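Local coordinates for conserved hypothetical alanine RICH protein (Mycobacterium tuberculosis, PDB 2IB0), which is of unknown function but folds as a four-helix bundle and belongs to a family grouped with the ferritin-like proteins, at residues G39-V43 and L102-E107; H34-Y38 and P81-Y87; W114-V118 and F129-L134. One frame throughout, in Å; residues are numbered along the deposited sequence.

Contact 1 (G39-V43 and L102-E107); sequences GYGIV and LAVRME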
loop_
_atom_site.group_PDB
_atom_site.type_symbol
_atom_site.label_atom_id
_atom_site.label_comp_id
_atom_site.label_asym_id
_atom_site.label_seq_id
_atom_site.Cartn_x
_atom_site.Cartn_y
_atom_site.Cartn_z
ATOM N N GLY A 39 13.848 -13.112 8.705
ATOM C CA GLY A 39 13.241 -14.080 7.811
ATOM C C GLY A 39 13.788 -13.976 6.405
ATOM O O GLY A 39 13.844 -14.959 5.670
ATOM N N TYR A 40 14.145 -12.764 5.992
ATOM C CA TYR A 40 14.669 -12.595 4.641
ATOM C C TYR A 40 16.073 -13.184 4.482
ATOM O O TYR A 40 16.474 -13.466 3.374
ATOM C CB TYR A 40 14.656 -11.141 4.207
ATOM C CG TYR A 40 13.433 -10.693 3.437
ATOM C CD1 TYR A 40 12.547 -9.772 3.978
ATOM C CD2 TYR A 40 13.157 -11.211 2.157
ATOM C CE1 TYR A 40 11.393 -9.346 3.242
ATOM C CE2 TYR A 40 12.037 -10.821 1.447
ATOM C CZ TYR A 40 11.143 -9.881 1.997
ATOM O OH TYR A 40 10.040 -9.457 1.262
ATOM N N GLY A 41 16.812 -13.343 5.588
ATOM C CA GLY A 41 18.028 -14.141 5.561
ATOM C C GLY A 41 17.721 -15.548 5.051
ATOM O O GLY A 41 18.495 -16.114 4.288
ATOM N N ILE A 42 16.612 -16.125 5.513
ATOM C CA ILE A 42 16.219 -17.460 5.090
ATOM C C ILE A 42 15.687 -17.446 3.646
ATOM O O ILE A 42 16.048 -18.296 2.843
ATOM C CB ILE A 42 15.209 -18.087 6.068
ATOM C CG1 ILE A 42 15.926 -18.471 7.380
ATOM C CG2 ILE A 42 14.635 -19.392 5.504
ATOM C CD1 ILE A 42 16.092 -17.291 8.367
ATOM N N VAL A 43 14.859 -16.460 3.316
ATOM C CA VAL A 43 14.406 -16.270 1.947
ATOM C C VAL A 43 15.624 -16.264 1.029
ATOM O O VAL A 43 15.674 -17.021 0.050
ATOM C CB VAL A 43 13.584 -14.972 1.810
ATOM C CG1 VAL A 43 13.244 -14.666 0.343
ATOM C CG2 VAL A 43 12.330 -15.059 2.650
ATOM N N LEU A 102 6.970 -17.426 2.135
ATOM C CA LEU A 102 7.385 -16.855 3.412
ATOM C C LEU A 102 7.456 -15.345 3.266
ATOM O O LEU A 102 7.029 -14.631 4.153
ATOM C CB LEU A 102 8.781 -17.397 3.831
ATOM C CG LEU A 102 9.452 -16.828 5.091
ATOM C CD1 LEU A 102 8.549 -16.969 6.305
ATOM C CD2 LEU A 102 10.805 -17.533 5.320
ATOM N N ALA A 103 8.082 -14.893 2.193
ATOM C CA ALA A 103 8.219 -13.451 1.927
ATOM C C ALA A 103 6.839 -12.776 1.859
ATOM O O ALA A 103 6.636 -11.719 2.425
ATOM C CB ALA A 103 8.976 -13.205 0.630
ATOM N N VAL A 104 5.873 -13.399 1.205
ATOM C CA VAL A 104 4.506 -12.804 1.118
ATOM C C VAL A 104 3.909 -12.747 2.548
ATOM O O VAL A 104 3.351 -11.737 2.986
ATOM C CB VAL A 104 3.576 -13.651 0.196
ATOM C CG1 VAL A 104 2.090 -13.147 0.242
ATOM C CG2 VAL A 104 4.130 -13.692 -1.212
ATOM N N ARG A 105 4.002 -13.848 3.272
ATOM C CA ARG A 105 3.429 -13.882 4.613
ATOM C C ARG A 105 4.055 -12.778 5.500
ATOM O O ARG A 105 3.351 -12.124 6.272
ATOM C CB ARG A 105 3.618 -15.263 5.248
ATOM C CG ARG A 105 3.470 -15.202 6.758
ATOM C CD ARG A 105 2.012 -14.932 7.214
ATOM N NE ARG A 105 1.463 -16.190 7.709
ATOM C CZ ARG A 105 1.352 -16.517 8.991
ATOM N NH1 ARG A 105 1.679 -15.660 9.964
ATOM N NH2 ARG A 105 0.870 -17.705 9.286
ATOM N N MET A 106 5.363 -12.581 5.372
ATOM C CA MET A 106 6.073 -11.597 6.181
ATOM C C MET A 106 5.649 -10.162 5.849
ATOM O O MET A 106 5.384 -9.391 6.731
ATOM C CB MET A 106 7.596 -11.788 6.104
ATOM C CG MET A 106 8.115 -13.127 6.684
ATOM S SD MET A 106 9.897 -13.006 6.960
ATOM C CE MET A 106 10.390 -12.839 5.212
ATOM N N GLU A 107 5.455 -9.877 4.568
ATOM C CA GLU A 107 5.016 -8.563 4.077
ATOM C C GLU A 107 3.589 -8.282 4.484
ATOM O O GLU A 107 3.266 -7.175 4.887
ATOM C CB GLU A 107 5.194 -8.526 2.561
ATOM C CG GLU A 107 6.701 -8.549 2.101
ATOM C CD GLU A 107 7.603 -7.401 2.679
ATOM O OE1 GLU A 107 7.115 -6.349 3.185
ATOM O OE2 GLU A 107 8.839 -7.541 2.591
#
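The ring of Tyr-40 takes the CE methyl of Met-106 over one face and the carboxylate of Glu-107 at its edge, joining the first and third helices of a ferritin-like four-helix bundle, 18-46 and 96-120. The methyl is a CH-pi partner, 4.0 Å from the ring centroid and 14° off the normal. Methionine suits the place because its chain, bent at the last torsion (chi3 -65°), can fold CE back over the ring while SD rests against Gly-39 CA at 3.6 Å. Having no side chain, Gly-39 leaves that place to the sulfur. The segments run antiparallel with axes 10.2 Å apart, a spacing that the tyrosine, methionine and glutamate side chains span. Next to it, Val-43 CG2 meets Leu-102 CD2 and Met-106 CE, each at 3.9 Å, and Trp-144 of helix 124-150 covers Val-43 and Ala-103. The buried carboxylate has two partners on the same oxygen, the tyrosine hydroxyl and His-62 NE2 of helix 52-75, so a polar link reaches three helices. Tyr-40 OH donates to Glu-107 OE2 at 2.6 Å, meeting the anti lone pair, with ring and carboxylate planes 46° apart.

Contact 2 (H34-Y38 and P81-Y87); sequences HATIY and PIAAAGY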
loop_
_atom_site.group_PDB
_atom_site.type_symbol
_atom_site.label_atom_id
_atom_site.label_comp_id
_atom_site.label_asym_id
_atom_site.label_seq_id
_atom_site.Cartn_x
_atom_site.Cartn_y
_atom_site.Cartn_z
ATOM N N HIS A 34 12.115 -6.483 12.891
ATOM C CA HIS A 34 13.233 -7.355 13.257
ATOM C C HIS A 34 13.027 -8.794 12.751
ATOM O O HIS A 34 13.936 -9.383 12.161
ATOM C CB HIS A 34 13.439 -7.371 14.762
ATOM C CG HIS A 34 14.073 -6.124 15.283
ATOM N ND1 HIS A 34 13.625 -5.473 16.411
ATOM C CD2 HIS A 34 15.131 -5.412 14.838
ATOM C CE1 HIS A 34 14.384 -4.417 16.651
ATOM N NE2 HIS A 34 15.295 -4.346 15.697
ATOM N N ALA A 35 11.813 -9.318 12.972
ATOM C CA ALA A 35 11.432 -10.671 12.599
ATOM C C ALA A 35 11.419 -10.872 11.090
ATOM O O ALA A 35 11.720 -11.977 10.612
ATOM C CB ALA A 35 10.083 -11.016 13.177
ATOM N N THR A 36 11.102 -9.812 10.341
ATOM C CA THR A 36 11.112 -9.845 8.882
ATOM C C THR A 36 12.501 -9.846 8.288
ATOM O O THR A 36 12.759 -10.595 7.347
ATOM C CB THR A 36 10.350 -8.657 8.282
ATOM O OG1 THR A 36 8.989 -8.827 8.611
ATOM C CG2 THR A 36 10.456 -8.670 6.808
ATOM N N ILE A 37 13.376 -8.995 8.830
ATOM C CA ILE A 37 14.764 -8.923 8.418
ATOM C C ILE A 37 15.445 -10.284 8.670
ATOM O O ILE A 37 16.156 -10.790 7.801
ATOM C CB ILE A 37 15.530 -7.777 9.182
ATOM C CG1 ILE A 37 15.015 -6.407 8.738
ATOM C CG2 ILE A 37 17.101 -7.974 9.173
ATOM C CD1 ILE A 37 15.133 -5.368 9.847
ATOM N N TYR A 38 15.184 -10.884 9.825
ATOM C CA TYR A 38 15.670 -12.240 10.101
ATOM C C TYR A 38 15.127 -13.236 9.058
ATOM O O TYR A 38 15.865 -14.093 8.557
ATOM C CB TYR A 38 15.279 -12.637 11.527
ATOM C CG TYR A 38 15.439 -14.077 11.913
ATOM C CD1 TYR A 38 16.669 -14.549 12.383
ATOM C CD2 TYR A 38 14.354 -14.971 11.889
ATOM C CE1 TYR A 38 16.839 -15.883 12.786
ATOM C CE2 TYR A 38 14.528 -16.331 12.317
ATOM C CZ TYR A 38 15.765 -16.763 12.745
ATOM O OH TYR A 38 15.983 -18.054 13.206
ATOM N N PRO A 81 12.427 -1.926 21.569
ATOM C CA PRO A 81 12.668 -3.373 21.546
ATOM C C PRO A 81 13.855 -3.698 20.624
ATOM O O PRO A 81 13.921 -3.200 19.485
ATOM C CB PRO A 81 11.354 -3.959 20.966
ATOM C CG PRO A 81 10.571 -2.785 20.422
ATOM C CD PRO A 81 11.010 -1.615 21.289
ATOM N N ILE A 82 14.800 -4.484 21.137
ATOM C CA ILE A 82 15.918 -4.981 20.326
ATOM C C ILE A 82 15.550 -6.350 19.723
ATOM O O ILE A 82 14.587 -6.989 20.170
ATOM C CB ILE A 82 17.249 -5.037 21.135
ATOM C CG1 ILE A 82 17.199 -6.126 22.219
ATOM C CG2 ILE A 82 17.572 -3.643 21.721
ATOM C CD1 ILE A 82 18.556 -6.690 22.606
ATOM N N ALA A 83 16.285 -6.799 18.707
ATOM C CA ALA A 83 15.946 -8.076 18.076
ATOM C C ALA A 83 16.211 -9.268 19.029
ATOM O O ALA A 83 17.102 -9.210 19.891
ATOM C CB ALA A 83 16.701 -8.243 16.760
ATOM N N ALA A 84 15.398 -10.323 18.888
ATOM C CA ALA A 84 15.661 -11.612 19.527
ATOM C C ALA A 84 16.755 -12.311 18.695
ATOM O O ALA A 84 16.901 -12.023 17.491
ATOM C CB ALA A 84 14.369 -12.464 19.608
ATOM N N ALA A 85 17.526 -13.195 19.342
ATOM C CA ALA A 85 18.603 -14.000 18.699
ATOM C C ALA A 85 18.101 -14.852 17.513
ATOM O O ALA A 85 18.634 -14.773 16.392
ATOM C CB ALA A 85 19.288 -14.874 19.750
ATOM N N GLY A 86 17.075 -15.665 17.781
ATOM C CA GLY A 86 16.264 -16.306 16.743
ATOM C C GLY A 86 14.776 -15.984 16.878
ATOM O O GLY A 86 14.319 -15.392 17.872
ATOM N N TYR A 87 14.020 -16.335 15.838
ATOM C CA TYR A 87 12.559 -16.214 15.823
ATOM C C TYR A 87 12.049 -17.577 15.435
ATOM O O TYR A 87 12.792 -18.411 14.937
ATOM C CB TYR A 87 12.064 -15.145 14.843
ATOM C CG TYR A 87 12.374 -13.742 15.332
ATOM C CD1 TYR A 87 11.452 -13.021 16.105
ATOM C CD2 TYR A 87 13.614 -13.145 15.061
ATOM C CE1 TYR A 87 11.771 -11.746 16.592
ATOM C CE2 TYR A 87 13.916 -11.865 15.513
ATOM C CZ TYR A 87 13.003 -11.183 16.284
ATOM O OH TYR A 87 13.346 -9.945 16.758
#
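The hydroxyl of Tyr-87 lies against His-34 CB, and it is held there from its own loop: the backbone N of Ala-84 donates to Tyr-87 OH at 3.0 Å, with a nearly straight angle of 163°. This bond ties the 81-87 chain back on itself and fixes the far end of the tyrosine ring. The ring then lies flat on the helix, with Ala-35 CA over its centre, 3.9 Å from the centroid, while Ala-84 CB covers the opposite face. Alanine suits position 35 because its small side chain lets the ring come down onto the backbone. Tyr-38 stands one helical turn further on. Its CG is anti to the backbone N (chi1 168°), which raises the ring beside the loop, where the backbone N of Tyr-87 sits over one face, 3.6 Å from Tyr-38 CE2. The two tyrosine rings meet obliquely, planes 55° apart. At the other end, Ala-83 CB packs over a face of the His-34 imidazole as a CH-pi contact, 3.9 Å from the centroid. Pro-81 O approaches the ring edge, 3.1 Å from His-34 CE1; this buried carbonyl has no hydrogen-bonding partner in the model, so the polarised C-H of the imidazole probably compensates in part. Arg-66 of helix 52-75 also packs on His-34. Aromatic side chains from both sides thus lay an irregular, extended connection along the outside of helix 18-46, as part of the long crossover between the second and third helices of a ferritin-like four-helix bundle.

Contact 3 (W114-V118 and F129-L134); sequences WRAVV and FASTAL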
loop_
_atom_site.group_PDB
_atom_site.type_symbol
_atom_site.label_atom_id
_atom_site.label_comp_id
_atom_site.label_asym_id
_atom_site.label_seq_id
_atom_site.Cartn_x
_atom_site.Cartn_y
_atom_site.Cartn_z
ATOM N N TRP A 114 1.730 -2.236 10.412
ATOM C CA TRP A 114 1.689 -0.838 9.990
ATOM C C TRP A 114 0.308 -0.203 9.917
ATOM O O TRP A 114 0.160 0.970 10.264
ATOM C CB TRP A 114 2.515 -0.608 8.720
ATOM C CG TRP A 114 3.981 -0.795 9.081
ATOM C CD1 TRP A 114 4.790 -1.837 8.716
ATOM C CD2 TRP A 114 4.765 0.052 9.922
ATOM N NE1 TRP A 114 6.042 -1.683 9.262
ATOM C CE2 TRP A 114 6.055 -0.528 10.010
ATOM C CE3 TRP A 114 4.506 1.258 10.609
ATOM C CZ2 TRP A 114 7.088 0.049 10.730
ATOM C CZ3 TRP A 114 5.540 1.832 11.361
ATOM C CH2 TRP A 114 6.815 1.224 11.418
ATOM N N ARG A 115 -0.707 -0.951 9.492
ATOM C CA ARG A 115 -2.075 -0.421 9.561
ATOM C C ARG A 115 -2.443 -0.086 10.999
ATOM O O ARG A 115 -3.150 0.873 11.233
ATOM C CB ARG A 115 -3.076 -1.400 8.962
ATOM C CG ARG A 115 -4.468 -0.876 8.918
ATOM C CD ARG A 115 -5.405 -1.845 8.186
ATOM N NE ARG A 115 -4.846 -2.261 6.904
ATOM C CZ ARG A 115 -4.369 -3.470 6.624
ATOM N NH1 ARG A 115 -4.374 -4.449 7.542
ATOM N NH2 ARG A 115 -3.884 -3.703 5.404
ATOM N N ALA A 116 -1.968 -0.872 11.970
ATOM C CA ALA A 116 -2.232 -0.532 13.385
ATOM C C ALA A 116 -1.558 0.763 13.842
ATOM O O ALA A 116 -2.109 1.491 14.646
ATOM C CB ALA A 116 -1.826 -1.682 14.297
ATOM N N VAL A 117 -0.330 1.016 13.380
ATOM C CA VAL A 117 0.326 2.303 13.660
ATOM C C VAL A 117 -0.451 3.486 13.001
ATOM O O VAL A 117 -0.683 4.559 13.636
ATOM C CB VAL A 117 1.846 2.261 13.255
ATOM C CG1 VAL A 117 2.513 3.606 13.529
ATOM C CG2 VAL A 117 2.652 1.099 14.046
ATOM N N VAL A 118 -0.869 3.316 11.738
ATOM C CA VAL A 118 -1.699 4.381 11.090
ATOM C C VAL A 118 -2.881 4.708 11.985
ATOM O O VAL A 118 -3.227 5.881 12.192
ATOM C CB VAL A 118 -2.269 3.982 9.656
ATOM C CG1 VAL A 118 -3.300 5.028 9.111
ATOM C CG2 VAL A 118 -1.158 3.756 8.659
ATOM N N PHE A 129 4.365 8.240 7.941
ATOM C CA PHE A 129 5.471 7.277 7.930
ATOM C C PHE A 129 4.932 5.844 7.930
ATOM O O PHE A 129 5.428 4.963 7.182
ATOM C CB PHE A 129 6.398 7.518 9.124
ATOM C CG PHE A 129 7.515 6.485 9.263
ATOM C CD1 PHE A 129 8.789 6.752 8.772
ATOM C CD2 PHE A 129 7.286 5.249 9.871
ATOM C CE1 PHE A 129 9.823 5.815 8.901
ATOM C CE2 PHE A 129 8.316 4.299 9.986
ATOM C CZ PHE A 129 9.584 4.593 9.503
ATOM N N ALA A 130 3.903 5.622 8.762
ATOM C CA ALA A 130 3.318 4.303 8.925
ATOM C C ALA A 130 2.596 3.921 7.618
ATOM O O ALA A 130 2.679 2.791 7.199
ATOM C CB ALA A 130 2.347 4.278 10.110
ATOM N N SER A 131 1.887 4.877 6.994
ATOM C CA SER A 131 1.224 4.592 5.754
ATOM C C SER A 131 2.185 4.311 4.613
ATOM O O SER A 131 1.883 3.475 3.773
ATOM C CB SER A 131 0.185 5.651 5.369
ATOM O OG SER A 131 0.768 6.757 4.693
ATOM N N THR A 132 3.309 5.003 4.552
ATOM C CA THR A 132 4.385 4.673 3.617
ATOM C C THR A 132 4.940 3.231 3.823
ATOM O O THR A 132 5.052 2.436 2.837
ATOM C CB THR A 132 5.492 5.723 3.727
ATOM O OG1 THR A 132 4.939 6.981 3.316
ATOM C CG2 THR A 132 6.678 5.380 2.835
ATOM N N ALA A 133 5.213 2.885 5.089
ATOM C CA ALA A 133 5.624 1.539 5.476
ATOM C C ALA A 133 4.550 0.502 5.115
ATOM O O ALA A 133 4.883 -0.597 4.626
ATOM C CB ALA A 133 5.959 1.495 6.959
ATOM N N LEU A 134 3.276 0.848 5.322
ATOM C CA LEU A 134 2.193 -0.055 5.002
ATOM C C LEU A 134 2.130 -0.316 3.469
ATOM O O LEU A 134 2.000 -1.461 3.005
ATOM C CB LEU A 134 0.871 0.569 5.466
ATOM C CG LEU A 134 -0.445 -0.204 5.649
ATOM C CD1 LEU A 134 -1.566 0.754 5.646
ATOM C CD2 LEU A 134 -0.712 -1.248 4.634
#
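Trp-114 lays its indole against Ala-133 and points the six-membered ring toward Phe-129. The CB of Ala-133 sits over the five-membered ring, 3.6 Å from its centroid and 12° off the normal. The small alanine lets the flat indole come close to the opposite helix. Phe-129 arrives differently: its edge is turned to the indole face in an offset edge-to-face pair, planes at 64°, with Phe-129 CE2 and Trp-114 CH2 3.7 Å apart. With CG anti to the carbonyl carbon (chi1 -68°), the indole lies across segment 129-134 of helix 124-150 as a knob in the hole formed by Phe-129, Ala-130, Ala-133 and Leu-134. Its one polar atom, NE1, is satisfied by Glu-33 of helix 18-46, which helps to fix the rotation of the ring.

One turn on from Trp-114, Val-117 and Val-118 take Ala-130 CB between them. Val-117 CG1 is tight against it at 3.5 Å, and Val-118 CG2 comes to 3.8 Å from the same Ala-130 CB. The small alanine methyl suits segment axes 8.2 Å apart. Leu-134 runs alongside the backbone of helix 96-120 at Arg-115, its CG 3.9 Å from Arg-115 N, and its CD2 reaches the guanidinium end of Arg-115. Past these residues lies the second subunit, whose Ser-131 packs on Val-118 and Leu-134. Alanines on one helix receiving a large aromatic knob from its antiparallel neighbour make a close-packed helical hairpin, here the last two helices of the four-helix bundle.

In the fold
The three contacts join different elements of a single four-helix bundle. Contacts 1 and 2 are neighbours on helix 18-46, their centres 12 Å apart, and they touch where Met-106 SD packs against Thr-36 O; their segments alternate along the chain. Contact 1 ties that helix to helix 96-120 within the buried interior, whereas contact 2 seats the loop between helices 52-75 and 96-120 on its surface. Contact 3 follows both in sequence, lies about 19 Å from each between centres, and shares helix 96-120 with contact 1. That helix is therefore fastened to helix 18-46 near its beginning and to helix 124-150 further along, beside the second subunit.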